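Local atomic coordinates of small COPII coat GTPase SAR1 (Encephalitozoon cuniculi, PDB entry 6VS4), a protein that belongs to the Arf/Sar family of small GTPases, P-loop proteins with a guanine-nucleotide-binding (G) domain, and is modelled here with guanosine-5'-diphosphate and magnesium bound. Residues 42-47 and 54-59; 65-70 and 76-81; 84-89 and 101-106. All blocks are in the same frame, centred on the assembly; numbering follows the deposited sequence.

Contact 1 (42-47 and 54-59). With GDP (guanosine-5'-diphosphate), chain D.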
loop_
_atom_site.group_PDB
_atom_site.type_symbol
_atom_site.label_atom_id
_atom_site.label_comp_id
_atom_site.label_asym_id
_atom_site.label_seq_id
_atom_site.Cartn_x
_atom_site.Cartn_y
_atom_site.Cartn_z
ATOM N N ILE A 42 -34.344 2.754 7.823
ATOM C CA ILE A 42 -34.151 3.584 6.643
ATOM C C ILE A 42 -34.750 2.862 5.442
ATOM O O ILE A 42 -34.424 1.697 5.179
ATOM C CB ILE A 42 -32.663 3.895 6.420
ATOM C CG1 ILE A 42 -32.038 4.473 7.692
ATOM C CG2 ILE A 42 -32.498 4.851 5.255
ATOM C CD1 ILE A 42 -32.651 5.771 8.161
ATOM N N LEU A 43 -35.619 3.551 4.709
ATOM C CA LEU A 43 -36.257 2.997 3.521
ATOM C C LEU A 43 -35.512 3.474 2.279
ATOM O O LEU A 43 -35.355 4.681 2.069
ATOM C CB LEU A 43 -37.726 3.411 3.451
ATOM C CG LEU A 43 -38.766 2.447 4.026
ATOM C CD1 LEU A 43 -38.510 2.173 5.497
ATOM C CD2 LEU A 43 -40.169 3.007 3.823
ATOM N N PHE A 44 -35.053 2.529 1.462
ATOM C CA PHE A 44 -34.394 2.834 0.198
ATOM C C PHE A 44 -35.412 2.601 -0.913
ATOM O O PHE A 44 -35.835 1.464 -1.150
ATOM C CB PHE A 44 -33.147 1.971 0.011
ATOM C CG PHE A 44 -32.060 2.256 1.006
ATOM C CD1 PHE A 44 -32.149 1.781 2.307
ATOM C CD2 PHE A 44 -30.952 2.998 0.644
ATOM C CE1 PHE A 44 -31.151 2.045 3.228
ATOM C CE2 PHE A 44 -29.952 3.262 1.558
ATOM C CZ PHE A 44 -30.050 2.783 2.854
ATOM N N LEU A 45 -35.808 3.676 -1.591
ATOM C CA LEU A 45 -36.983 3.659 -2.444
ATOM C C LEU A 45 -36.641 4.219 -3.820
ATOM O O LEU A 45 -35.658 4.941 -3.999
ATOM C CB LEU A 45 -38.120 4.465 -1.797
ATOM C CG LEU A 45 -38.533 4.049 -0.373
ATOM C CD1 LEU A 45 -39.491 5.061 0.245
ATOM C CD2 LEU A 45 -39.145 2.661 -0.335
ATOM N N GLY A 46 -37.489 3.891 -4.789
ATOM C CA GLY A 46 -37.255 4.256 -6.173
ATOM C C GLY A 46 -37.774 3.186 -7.108
ATOM O O GLY A 46 -38.064 2.074 -6.666
ATOM N N ILE A 47 -37.905 3.492 -8.399
ATOM C CA ILE A 47 -38.326 2.461 -9.339
ATOM C C ILE A 47 -37.139 1.536 -9.580
ATOM O O ILE A 47 -36.005 1.858 -9.204
ATOM C CB ILE A 47 -38.875 3.064 -10.652
ATOM C CG1 ILE A 47 -37.749 3.680 -11.480
ATOM C CG2 ILE A 47 -39.988 4.074 -10.367
ATOM C CD1 ILE A 47 -38.211 4.355 -12.734
ATOM N N THR A 54 -27.483 -1.765 -5.444
ATOM C CA THR A 54 -26.074 -1.406 -5.562
ATOM C C THR A 54 -25.616 -0.575 -4.369
ATOM O O THR A 54 -24.538 -0.815 -3.814
ATOM C CB THR A 54 -25.842 -0.646 -6.870
ATOM O OG1 THR A 54 -26.225 -1.470 -7.979
ATOM C CG2 THR A 54 -24.385 -0.259 -7.019
ATOM N N LEU A 55 -26.430 0.398 -3.951
ATOM C CA LEU A 55 -26.062 1.242 -2.821
ATOM C C LEU A 55 -25.986 0.439 -1.529
ATOM O O LEU A 55 -25.036 0.593 -0.750
ATOM C CB LEU A 55 -27.056 2.394 -2.668
ATOM C CG LEU A 55 -26.854 3.249 -1.408
ATOM C CD1 LEU A 55 -25.443 3.839 -1.341
ATOM C CD2 LEU A 55 -27.901 4.348 -1.331
ATOM N N VAL A 56 -26.979 -0.419 -1.280
ATOM C CA VAL A 56 -26.990 -1.162 -0.026
ATOM C C VAL A 56 -25.838 -2.159 0.010
ATOM O O VAL A 56 -25.206 -2.360 1.055
ATOM C CB VAL A 56 -28.361 -1.830 0.180
ATOM C CG1 VAL A 56 -28.348 -2.707 1.411
ATOM C CG2 VAL A 56 -29.440 -0.753 0.323
ATOM N N ASN A 57 -25.520 -2.768 -1.136
ATOM C CA ASN A 57 -24.336 -3.612 -1.217
ATOM C C ASN A 57 -23.067 -2.812 -0.958
ATOM O O ASN A 57 -22.083 -3.356 -0.445
ATOM C CB ASN A 57 -24.267 -4.303 -2.578
ATOM C CG ASN A 57 -25.306 -5.392 -2.726
ATOM O OD1 ASN A 57 -25.904 -5.826 -1.741
ATOM N ND2 ASN A 57 -25.523 -5.847 -3.958
ATOM N N LYS A 58 -23.075 -1.523 -1.293
ATOM C CA LYS A 58 -21.915 -0.684 -1.036
ATOM C C LYS A 58 -21.736 -0.418 0.455
ATOM O O LYS A 58 -20.601 -0.312 0.930
ATOM C CB LYS A 58 -22.062 0.630 -1.807
ATOM C CG LYS A 58 -20.784 1.419 -1.984
ATOM C CD LYS A 58 -20.992 2.631 -2.882
ATOM C CE LYS A 58 -19.680 3.017 -3.569
ATOM N NZ LYS A 58 -19.302 1.991 -4.607
ATOM N N LEU A 59 -22.833 -0.352 1.211
ATOM C CA LEU A 59 -22.772 -0.013 2.626
ATOM C C LEU A 59 -22.441 -1.210 3.502
ATOM O O LEU A 59 -21.862 -1.039 4.577
ATOM C CB LEU A 59 -24.102 0.586 3.078
ATOM C CG LEU A 59 -24.575 1.835 2.339
ATOM C CD1 LEU A 59 -26.020 2.139 2.689
ATOM C CD2 LEU A 59 -23.686 3.011 2.667
HETATM P PB GDP D . -32.368 -1.628 -8.279
HETATM O O1B GDP D . -33.488 -2.224 -9.151
HETATM O O2B GDP D . -32.047 -2.489 -7.093
HETATM O O3B GDP D . -32.756 -0.191 -7.924
HETATM O O3A GDP D . -31.084 -1.486 -9.204
HETATM P PA GDP D . -29.595 -2.026 -9.114
HETATM O O1A GDP D . -29.645 -3.512 -9.433
HETATM O O2A GDP D . -28.956 -1.649 -7.837
HETATM O "O5'" GDP D . -28.853 -1.334 -10.346
HETATM C "C5'" GDP D . -29.186 -1.571 -11.730
HETATM C "C4'" GDP D . -27.967 -1.334 -12.585
HETATM O "O4'" GDP D . -27.570 0.053 -12.485
HETATM C "C3'" GDP D . -26.735 -2.174 -12.226
HETATM O "O3'" GDP D . -26.156 -2.774 -13.379
HETATM C "C2'" GDP D . -25.788 -1.156 -11.584
HETATM O "O2'" GDP D . -24.428 -1.497 -11.823
HETATM C "C1'" GDP D . -26.165 0.107 -12.350
HETATM N N9 GDP D . -25.806 1.361 -11.669
HETATM C C8 GDP D . -26.097 1.738 -10.383
HETATM N N7 GDP D . -25.618 2.921 -10.072
HETATM C C5 GDP D . -24.968 3.341 -11.221
HETATM C C6 GDP D . -24.211 4.530 -11.503
HETATM O O6 GDP D . -24.023 5.488 -10.758
HETATM N N1 GDP D . -23.694 4.528 -12.783
HETATM C C2 GDP D . -23.888 3.537 -13.708
HETATM N N2 GDP D . -23.322 3.709 -14.905
HETATM N N3 GDP D . -24.593 2.435 -13.467
HETATM C C4 GDP D . -25.086 2.395 -12.214
#

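Contact 2 (65-70 and 76-81)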
loop_
_atom_site.group_PDB
_atom_site.type_symbol
_atom_site.label_atom_id
_atom_site.label_comp_id
_atom_site.label_asym_id
_atom_site.label_seq_id
_atom_site.Cartn_x
_atom_site.Cartn_y
_atom_site.Cartn_z
ATOM N N ASP A 65 -22.819 -8.714 7.690
ATOM C CA ASP A 65 -24.184 -8.317 7.364
ATOM C C ASP A 65 -24.793 -9.271 6.342
ATOM O O ASP A 65 -24.182 -9.561 5.309
ATOM C CB ASP A 65 -24.202 -6.880 6.851
ATOM C CG ASP A 65 -23.388 -5.950 7.733
ATOM O OD1 ASP A 65 -23.483 -6.073 8.973
ATOM O OD2 ASP A 65 -22.649 -5.105 7.187
ATOM N N VAL A 66 -26.009 -9.736 6.620
ATOM C CA VAL A 66 -26.650 -10.793 5.845
ATOM C C VAL A 66 -28.061 -10.351 5.469
ATOM O O VAL A 66 -28.850 -9.958 6.338
ATOM C CB VAL A 66 -26.687 -12.113 6.642
ATOM C CG1 VAL A 66 -27.448 -13.186 5.894
ATOM C CG2 VAL A 66 -25.274 -12.578 6.949
ATOM N N TYR A 67 -28.384 -10.441 4.178
ATOM C CA TYR A 67 -29.742 -10.165 3.732
ATOM C C TYR A 67 -30.708 -11.185 4.323
ATOM O O TYR A 67 -30.392 -12.375 4.429
ATOM C CB TYR A 67 -29.825 -10.197 2.203
ATOM C CG TYR A 67 -29.369 -8.933 1.500
ATOM C CD1 TYR A 67 -28.086 -8.825 0.976
ATOM C CD2 TYR A 67 -30.231 -7.852 1.352
ATOM C CE1 TYR A 67 -27.672 -7.671 0.328
ATOM C CE2 TYR A 67 -29.832 -6.692 0.696
ATOM C CZ TYR A 67 -28.552 -6.607 0.187
ATOM O OH TYR A 67 -28.151 -5.457 -0.465
ATOM N N MET A 68 -31.892 -10.710 4.711
ATOM C CA MET A 68 -32.917 -11.599 5.240
ATOM C C MET A 68 -33.939 -11.884 4.154
ATOM O O MET A 68 -34.258 -10.997 3.352
ATOM C CB MET A 68 -33.635 -10.971 6.439
ATOM C CG MET A 68 -32.729 -10.539 7.587
ATOM S SD MET A 68 -31.880 -11.865 8.462
ATOM C CE MET A 68 -31.484 -11.033 10.004
ATOM N N PRO A 69 -34.460 -13.103 4.064
ATOM C CA PRO A 69 -35.431 -13.391 3.006
ATOM C C PRO A 69 -36.743 -12.666 3.258
ATOM O O PRO A 69 -37.325 -12.756 4.341
ATOM C CB PRO A 69 -35.601 -14.913 3.083
ATOM C CG PRO A 69 -35.228 -15.257 4.473
ATOM C CD PRO A 69 -34.131 -14.301 4.848
ATOM N N THR A 70 -37.207 -11.956 2.240
ATOM C CA THR A 70 -38.545 -11.406 2.244
ATOM C C THR A 70 -39.347 -12.258 1.279
ATOM O O THR A 70 -38.791 -13.041 0.503
ATOM C CB THR A 70 -38.581 -9.938 1.806
ATOM O OG1 THR A 70 -38.485 -9.854 0.377
ATOM C CG2 THR A 70 -37.419 -9.173 2.416
ATOM N N SER A 76 -36.322 -5.951 -0.147
ATOM C CA SER A 76 -35.089 -6.472 0.414
ATOM C C SER A 76 -34.959 -5.923 1.823
ATOM O O SER A 76 -35.486 -4.850 2.133
ATOM C CB SER A 76 -33.859 -6.076 -0.415
ATOM O OG SER A 76 -33.898 -6.672 -1.696
ATOM N N TYR A 77 -34.252 -6.662 2.676
ATOM C CA TYR A 77 -34.036 -6.226 4.048
ATOM C C TYR A 77 -32.694 -6.746 4.546
ATOM O O TYR A 77 -32.407 -7.944 4.436
ATOM C CB TYR A 77 -35.177 -6.700 4.963
ATOM C CG TYR A 77 -35.018 -6.248 6.397
ATOM C CD1 TYR A 77 -35.288 -4.935 6.766
ATOM C CD2 TYR A 77 -34.572 -7.126 7.376
ATOM C CE1 TYR A 77 -35.128 -4.511 8.071
ATOM C CE2 TYR A 77 -34.407 -6.712 8.687
ATOM C CZ TYR A 77 -34.686 -5.403 9.028
ATOM O OH TYR A 77 -34.527 -4.985 10.329
ATOM N N ILE A 78 -31.885 -5.844 5.099
ATOM C CA ILE A 78 -30.607 -6.218 5.699
ATOM C C ILE A 78 -30.313 -5.264 6.849
ATOM O O ILE A 78 -30.547 -4.055 6.751
ATOM C CB ILE A 78 -29.467 -6.208 4.659
ATOM C CG1 ILE A 78 -28.140 -6.619 5.308
ATOM C CG2 ILE A 78 -29.343 -4.837 4.027
ATOM C CD1 ILE A 78 -26.983 -6.652 4.347
ATOM N N GLU A 79 -29.808 -5.813 7.945
ATOM C CA GLU A 79 -29.405 -5.022 9.098
ATOM C C GLU A 79 -27.911 -4.751 9.008
ATOM O O GLU A 79 -27.102 -5.682 9.071
ATOM C CB GLU A 79 -29.739 -5.745 10.399
ATOM C CG GLU A 79 -31.194 -6.141 10.484
ATOM C CD GLU A 79 -31.697 -6.205 11.900
ATOM O OE1 GLU A 79 -30.934 -5.836 12.820
ATOM O OE2 GLU A 79 -32.857 -6.628 12.092
ATOM N N ILE A 80 -27.552 -3.481 8.861
ATOM C CA ILE A 80 -26.159 -3.056 8.817
ATOM C C ILE A 80 -25.852 -2.264 10.078
ATOM O O ILE A 80 -26.025 -1.039 10.107
ATOM C CB ILE A 80 -25.879 -2.216 7.563
ATOM C CG1 ILE A 80 -26.319 -2.981 6.311
ATOM C CG2 ILE A 80 -24.406 -1.817 7.523
ATOM C CD1 ILE A 80 -26.230 -2.163 5.044
ATOM N N GLY A 81 -25.413 -2.947 11.132
ATOM C CA GLY A 81 -25.278 -2.266 12.411
ATOM C C GLY A 81 -26.631 -1.754 12.868
ATOM O O GLY A 81 -27.618 -2.497 12.919
HETATM O O HOH W 1 -24.515 -5.811 11.328
HETATM O O HOH W 2 -27.084 -8.411 9.163
HETATM O O HOH W 3 -29.603 -8.350 8.528
#

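Contact 3 (84-89 and 101-106)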
loop_
_atom_site.group_PDB
_atom_site.type_symbol
_atom_site.label_atom_id
_atom_site.label_comp_id
_atom_site.label_asym_id
_atom_site.label_seq_id
_atom_site.Cartn_x
_atom_site.Cartn_y
_atom_site.Cartn_z
ATOM N N LYS A 84 -31.297 -0.315 9.806
ATOM C CA LYS A 84 -32.231 -1.344 9.354
ATOM C C LYS A 84 -32.698 -0.917 7.971
ATOM O O LYS A 84 -33.603 -0.090 7.826
ATOM C CB LYS A 84 -33.371 -1.538 10.351
ATOM C CG LYS A 84 -32.869 -1.982 11.746
ATOM C CD LYS A 84 -33.995 -2.258 12.754
ATOM C CE LYS A 84 -34.667 -0.987 13.257
ATOM N NZ LYS A 84 -35.868 -1.266 14.105
ATOM N N ALA A 85 -32.059 -1.472 6.948
ATOM C CA ALA A 85 -32.249 -1.015 5.580
ATOM C C ALA A 85 -33.349 -1.846 4.937
ATOM O O ALA A 85 -33.201 -3.061 4.770
ATOM C CB ALA A 85 -30.954 -1.113 4.776
ATOM N N GLN A 86 -34.456 -1.190 4.604
ATOM C CA GLN A 86 -35.576 -1.807 3.906
ATOM C C GLN A 86 -35.590 -1.249 2.486
ATOM O O GLN A 86 -35.770 -0.041 2.294
ATOM C CB GLN A 86 -36.887 -1.512 4.632
ATOM C CG GLN A 86 -38.121 -2.161 4.023
ATOM C CD GLN A 86 -38.291 -3.611 4.452
ATOM O OE1 GLN A 86 -38.338 -3.917 5.646
ATOM N NE2 GLN A 86 -38.378 -4.510 3.476
ATOM N N VAL A 87 -35.391 -2.119 1.499
ATOM C CA VAL A 87 -35.330 -1.714 0.098
ATOM C C VAL A 87 -36.636 -2.104 -0.581
ATOM O O VAL A 87 -37.104 -3.237 -0.428
ATOM C CB VAL A 87 -34.131 -2.363 -0.610
ATOM C CG1 VAL A 87 -33.925 -1.735 -1.976
ATOM C CG2 VAL A 87 -32.883 -2.249 0.246
ATOM N N ILE A 88 -37.228 -1.176 -1.335
ATOM C CA ILE A 88 -38.484 -1.435 -2.037
ATOM C C ILE A 88 -38.385 -0.916 -3.464
ATOM O O ILE A 88 -38.170 0.284 -3.681
ATOM C CB ILE A 88 -39.690 -0.791 -1.336
ATOM C CG1 ILE A 88 -39.768 -1.222 0.128
ATOM C CG2 ILE A 88 -40.964 -1.177 -2.058
ATOM C CD1 ILE A 88 -40.878 -0.540 0.893
ATOM N N ASP A 89 -38.590 -1.808 -4.432
ATOM C CA ASP A 89 -38.703 -1.413 -5.831
ATOM C C ASP A 89 -40.121 -0.891 -6.037
ATOM O O ASP A 89 -41.081 -1.667 -6.028
ATOM C CB ASP A 89 -38.404 -2.590 -6.757
ATOM C CG ASP A 89 -36.918 -2.917 -6.835
ATOM O OD1 ASP A 89 -36.091 -2.038 -6.533
ATOM O OD2 ASP A 89 -36.573 -4.058 -7.208
ATOM N N ARG A 101 -48.210 0.456 3.228
ATOM C CA ARG A 101 -48.349 1.423 4.313
ATOM C C ARG A 101 -47.619 0.956 5.572
ATOM O O ARG A 101 -47.031 1.770 6.294
ATOM C CB ARG A 101 -49.837 1.690 4.573
ATOM C CG ARG A 101 -50.415 1.140 5.866
ATOM C CD ARG A 101 -51.822 0.567 5.650
ATOM N NE ARG A 101 -51.817 -0.522 4.677
ATOM C CZ ARG A 101 -51.987 -1.805 4.988
ATOM N NH1 ARG A 101 -51.956 -2.729 4.038
ATOM N NH2 ARG A 101 -52.199 -2.167 6.248
ATOM N N ASP A 102 -47.614 -0.354 5.829
ATOM C CA ASP A 102 -46.980 -0.869 7.037
ATOM C C ASP A 102 -45.484 -0.573 7.057
ATOM O O ASP A 102 -44.900 -0.401 8.135
ATOM C CB ASP A 102 -47.227 -2.373 7.159
ATOM C CG ASP A 102 -48.670 -2.698 7.482
ATOM O OD1 ASP A 102 -49.359 -1.824 8.048
ATOM O OD2 ASP A 102 -49.112 -3.826 7.174
ATOM N N TYR A 103 -44.850 -0.503 5.883
ATOM C CA TYR A 103 -43.418 -0.230 5.822
ATOM C C TYR A 103 -43.064 1.178 6.280
ATOM O O TYR A 103 -41.892 1.447 6.557
ATOM C CB TYR A 103 -42.902 -0.438 4.397
ATOM C CG TYR A 103 -42.839 -1.883 3.968
ATOM C CD1 TYR A 103 -41.648 -2.587 4.042
ATOM C CD2 TYR A 103 -43.969 -2.549 3.510
ATOM C CE1 TYR A 103 -41.573 -3.913 3.664
ATOM C CE2 TYR A 103 -43.904 -3.879 3.122
ATOM C CZ TYR A 103 -42.699 -4.555 3.204
ATOM O OH TYR A 103 -42.602 -5.878 2.832
ATOM N N PHE A 104 -44.036 2.082 6.356
ATOM C CA PHE A 104 -43.774 3.447 6.787
ATOM C C PHE A 104 -44.150 3.691 8.244
ATOM O O PHE A 104 -44.050 4.828 8.715
ATOM C CB PHE A 104 -44.506 4.436 5.873
ATOM C CG PHE A 104 -44.032 4.399 4.437
ATOM C CD1 PHE A 104 -44.489 3.422 3.561
ATOM C CD2 PHE A 104 -43.113 5.325 3.969
ATOM C CE1 PHE A 104 -44.054 3.382 2.246
ATOM C CE2 PHE A 104 -42.672 5.289 2.649
ATOM C CZ PHE A 104 -43.138 4.316 1.791
ATOM N N TYR A 105 -44.586 2.658 8.966
ATOM C CA TYR A 105 -44.780 2.779 10.405
ATOM C C TYR A 105 -43.423 2.818 11.096
ATOM O O TYR A 105 -42.571 1.958 10.856
ATOM C CB TYR A 105 -45.614 1.615 10.940
ATOM N N ASP A 106 -43.221 3.826 11.947
ATOM C CA ASP A 106 -41.954 4.024 12.662
ATOM C C ASP A 106 -40.768 4.075 11.698
ATOM O O ASP A 106 -39.648 3.685 12.032
ATOM C CB ASP A 106 -41.747 2.947 13.732
ATOM C CG ASP A 106 -40.832 3.405 14.854
ATOM O OD1 ASP A 106 -40.426 4.586 14.859
ATOM O OD2 ASP A 106 -40.524 2.584 15.740
#

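Contact 1 (42-47 and 54-59)
The ring of Phe44 has the CG2 methyl of Val56 over one face and the CD2 methyl of Leu55 at its edge, near the ring plane. Val56 CG2 sits 4.0 Å from the centroid of the Phe44 ring and only 8° off the ring normal, a well-centred CH-pi contact. At the ring edge, Leu55 CD2 comes to 3.7 Å from Phe44 CE2, the two side chains crossing at about a right angle. A turn further along the helix, Leu59 CD1 approaches Phe44 CZ obliquely at 4.1 Å. Phe44 is thus the one strand residue in 42-47 that touches segment 54-59, and three aliphatic residues of the helix gather round it. Its CB already points at the helix; chi1 (-66°) then sets the ring beside the backbone N, presenting a face to Val56. All four residues are buried. Ala85 of the adjoining strand 83-90 and Val111 of strand 109-115 also touch Phe44, so its ring fills the seam between sheet and helix.

At the N-terminal end of segment 54-59, Thr54 faces the nucleotide. It grips a single alpha-phosphate oxygen twice: its backbone N donates to GDP O2A at 2.8 Å and its OG1 to the same O2A at 2.7 Å. Lys52 and Thr53 bond the nucleotide as well. The strand and helix segments run at 149°, close to antiparallel, with axes 10.7 Å apart. This strand-loop-helix unit, with its apolar packing between strand and helix, is the P-loop arrangement of small GTPases.

Contact 2 (65-70 and 76-81)
Tyr67 and Ile78 form the packed side of a beta hairpin at the edge of the GTPase sheet, where strand 75-80 runs back antiparallel along 65-70. Ile78 lies across one face of the Tyr67 ring: its CB is 4.2 Å from the ring centroid, 26° off the normal, and CD1 is also above that face. With CG1 anti to the backbone N (chi1 -179°) and the chain fully stretched, the CG1-CD1 arm runs across to 65-70: CG1 lies 3.6 Å from Val66 O, and CD1 reaches on to Asp65 CB at 3.7 Å. Val56 of helix 52-59 packs against both Tyr67 and Ile78, while the Tyr67 hydroxyl is hydrogen-bonded to Asn57.

The other side is looser and more exposed. There Met68 and Tyr77 lie side by side, pointing the same way, with Met68 CG at the edge of the tyrosine ring, 3.9 Å from Tyr77 CD2. The phenol reaches along its own strand, and Tyr77 OH donates to Glu79 OE2 from above the carboxylate plane.

One direct backbone bond joins the segments. Toward Asp65 the two backbones part at Val66 and Glu79, and water takes over. One water accepts from Val66 N and donates to Glu79 O; another donates to Val66 O and accepts from Glu79 N, so two waters stand between the same pair of residues. A third links Asp65 OD1 to Gly81 N, and Asp65 OD2 is held by Ser61 N. Where the strands do meet, Met68 N donates to Tyr77 O over 2.8 Å, almost straight at 178°.

Contact 3 (84-89 and 101-106)
Strand 84-89, inside the central sheet of this GTPase fold, passes the 3-10 helical segment ending at 104 with their nearest CA atoms, those of Gln86 and Tyr103, 8.2 Å apart, so that side chains alone span the gap. The 3-10 segment belongs to the connection that leads from strand 83-90 to strand 109-115, and Tyr103 is its one residue to touch the strand. Gln86 and Ile88, two apart and therefore on the same side of the strand, receive its ring.

Ile88 CD1 lies off-centre against the ring, 4.2 Å from the Tyr103 centroid and 30° off the normal. Gln86 takes the edge. Its CG is anti to the backbone N, and a bend at chi2 (82°) brings the amide against the CD1-CE1 side of the phenol, the amide and ring planes being 80° apart. Trp100 meets Tyr103 edge-to-face and Thr75 also touches it, so the tyrosine is held from several quarters in a partly exposed site. The closest approach is at the ring edge: Gln86 NE2 stands 3.3 Å from Tyr103 CE1, near the plane of the ring.

In the fold
Following the chain from the N terminus, contact 1 closes first: the chain leaves strand 40-47, passes through the P-loop and returns as helix 52-59. It then enters the hairpin of contact 2, and strand 83-90 follows directly to open contact 3, which ends in the turn before strand 109-115. The three loops come in series; none nests in or crosses another. The sheet joins them: strand 83-90 lies between 40-47 and 75-80, with Phe44 N bonded to Gln86 O on one side and Ser76 O to Val87 N on the other. Helix 52-59 also lies against the hairpin, bridging contacts 1 and 2.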